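Local structure of lysozyme inhibitor LprI-like N-terminal domain-containing protein (3GI7) at residues E105-R108 and S109-S112. The protein is a secreted protein of unknown function, probably related to the lysozyme inhibitor LprI. Sequence-based numbering, arbitrary orientation. Where two conformers were deposited one is given.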
ATOM      1  N   GLU A 105       7.491   3.167   3.837  1.00 16.13           N
ATOM      2  CA  GLU A 105       6.296   3.418   4.625  1.00 18.59           C
ATOM      3  C   GLU A 105       6.039   2.285   5.637  1.00 18.50           C
ATOM      4  O   GLU A 105       5.731   2.528   6.790  1.00 17.72           O
ATOM      5  CB  GLU A 105       5.072   3.593   3.749  1.00 17.96           C
ATOM      6  CG  GLU A 105       3.852   3.880   4.556  1.00 17.03           C
ATOM      7  CD  GLU A 105       2.580   3.996   3.740  1.00 36.37           C
ATOM      8  OE1 GLU A 105       2.632   4.702   2.722  1.00 42.64           O
ATOM      9  OE2 GLU A 105       1.541   3.473   4.212  1.00 34.85           O
ATOM     10  N   TYR A 106       6.163   1.055   5.193  1.00 16.51           N
ATOM     11  CA  TYR A 106       5.984  -0.068   6.074  1.00 16.83           C
ATOM     12  C   TYR A 106       6.982  -0.055   7.259  1.00 15.99           C
ATOM     13  O   TYR A 106       6.616  -0.286   8.385  1.00 16.72           O
ATOM     14  CB  TYR A 106       6.144  -1.355   5.270  1.00 18.06           C
ATOM     15  CG  TYR A 106       6.092  -2.604   6.106  1.00 18.44           C
ATOM     16  CD1 TYR A 106       4.929  -2.952   6.778  1.00 20.84           C
ATOM     17  CD2 TYR A 106       7.231  -3.386   6.298  1.00 22.14           C
ATOM     18  CE1 TYR A 106       4.877  -4.098   7.569  1.00 24.04           C
ATOM     19  CE2 TYR A 106       7.191  -4.539   7.068  1.00 23.34           C
ATOM     20  CZ  TYR A 106       6.019  -4.877   7.721  1.00 29.71           C
ATOM     21  OH  TYR A 106       5.938  -6.011   8.502  1.00 31.64           O
ATOM     22  N   LEU A 107       8.249   0.224   6.988  1.00 15.97           N
ATOM     23  CA  LEU A 107       9.279   0.248   8.059  1.00 16.50           C
ATOM     24  C   LEU A 107       9.016   1.383   9.052  1.00 16.33           C
ATOM     25  O   LEU A 107       9.166   1.222  10.259  1.00 18.21           O
ATOM     26  CB  LEU A 107      10.667   0.385   7.424  1.00 17.21           C
ATOM     27  CG  LEU A 107      11.125  -0.812   6.576  1.00 17.57           C
ATOM     28  CD1 LEU A 107      12.578  -0.528   6.104  1.00 16.33           C
ATOM     29  CD2 LEU A 107      10.997  -2.156   7.301  1.00 17.89           C
ATOM     30  N   ARG A 108       8.609   2.542   8.554  1.00 15.95           N
ATOM     31  CA  ARG A 108       8.177   3.623   9.431  0.50 15.26           C
ATOM     32  C   ARG A 108       7.022   3.188  10.322  1.00 16.59           C
ATOM     33  O   ARG A 108       6.995   3.509  11.508  1.00 16.66           O
ATOM     34  CB  ARG A 108       7.768   4.849   8.639  0.50 14.35           C
ATOM     35  CG  ARG A 108       8.915   5.469   7.807  0.50 16.99           C
ATOM     36  CD  ARG A 108       8.551   6.816   7.208  0.50 20.08           C
ATOM     37  NE  ARG A 108       9.571   7.242   6.261  0.50 16.89           N
ATOM     38  CZ  ARG A 108       9.435   7.126   4.935  0.50 22.30           C
ATOM     39  NH1 ARG A 108       8.308   6.634   4.409  0.50 19.79           N
ATOM     40  NH2 ARG A 108      10.425   7.490   4.123  0.50 16.66           N
ATOM     41  N   SER A 109       6.058   2.465   9.746  1.00 16.29           N
ATOM     42  CA  SER A 109       4.880   2.030  10.494  1.00 15.38           C
ATOM     43  C   SER A 109       5.222   1.016  11.597  1.00 19.10           C
ATOM     44  O   SER A 109       4.586   1.005  12.622  1.00 17.21           O
ATOM     45  CB  SER A 109       3.806   1.397   9.581  1.00 15.16           C
ATOM     46  OG  SER A 109       4.139   0.027   9.344  1.00 21.94           O
ATOM     47  N   LEU A 110       6.233   0.201  11.365  1.00 20.91           N
ATOM     48  CA  LEU A 110       6.655  -0.818  12.332  0.50 22.45           C
ATOM     49  C   LEU A 110       7.264  -0.218  13.573  1.00 22.59           C
ATOM     50  O   LEU A 110       7.078  -0.747  14.660  1.00 24.12           O
ATOM     51  CB  LEU A 110       7.677  -1.782  11.726  0.50 22.20           C
ATOM     52  CG  LEU A 110       7.134  -2.796  10.751  0.50 17.73           C
ATOM     53  CD1 LEU A 110       8.300  -3.723  10.362  0.50 13.46           C
ATOM     54  CD2 LEU A 110       5.962  -3.623  11.287  0.50 18.75           C
ATOM     55  N   GLY A 111       7.968   0.902  13.446  1.00 19.72           N
ATOM     56  CA  GLY A 111       8.608   1.504  14.571  1.00 29.97           C
ATOM     57  C   GLY A 111       7.574   2.056  15.516  1.00 33.20           C
ATOM     58  O   GLY A 111       7.839   2.147  16.693  1.00 26.38           O
ATOM     59  N   SER A 112       6.398   2.410  14.968  1.00 35.65           N
ATOM     60  CA  SER A 112       5.297   2.973  15.759  1.00 38.30           C
ATOM     61  C   SER A 112       4.341   1.954  16.349  1.00 42.77           C
ATOM     62  O   SER A 112       3.363   2.346  16.974  1.00 42.33           O
ATOM     63  CB  SER A 112       4.453   3.909  14.886  1.00 38.74           C
ATOM     64  OG  SER A 112       5.225   4.981  14.353  1.00 35.96           O
TER
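Leu-110 lies across one face of the Tyr-106 ring, an i to i+4 contact on the last turns of helix 86-111. Followed outward in one of its two modelled conformers, its CB rests 3.7 Å from Leu-107 O, while CG stands over the ring in a CH-pi contact, 4.1 Å from the ring centroid and offset toward the rim. There the two methyls part. CD1 meets CE2 of Tyr-106 at 3.6 Å and also brushes CD2 of Leu-107; over the same face, Leu-110 CD2 lies toward CE1 and comes 3.7 Å from Tyr-106 OH. The phenol is brought to this position by a chi1 of 175°, which sets CG opposite the backbone N and swings the ring over toward Leu-110, one turn on. Tyr-106 OH itself is hydrogen-bonded to Glu-77 of the third subunit. The carbonyl oxygen of Tyr-106 accepts two bonds: the helical one from Leu-110 N at 3.0 Å and a shorter one, 2.7 Å, from Ser-109 OG. A chi1 of 83° folds this buried hydroxyl back onto the preceding turn, giving it an acceptor within its own helix. Ser-109 N keeps the regular bond to Glu-105 O, but Gly-111 N is held more loosely, by weak bonds to Leu-107 O and Arg-108 O. Leu-107 and Leu-110 face helix 17-49, both touching Leu-41, and Ser-112 OG bonds to Arg-44 of that helix and to Arg-108 O of the second subunit, so this C-terminal end of the all-helical chain packs against its own first helix and against neighbouring subunits.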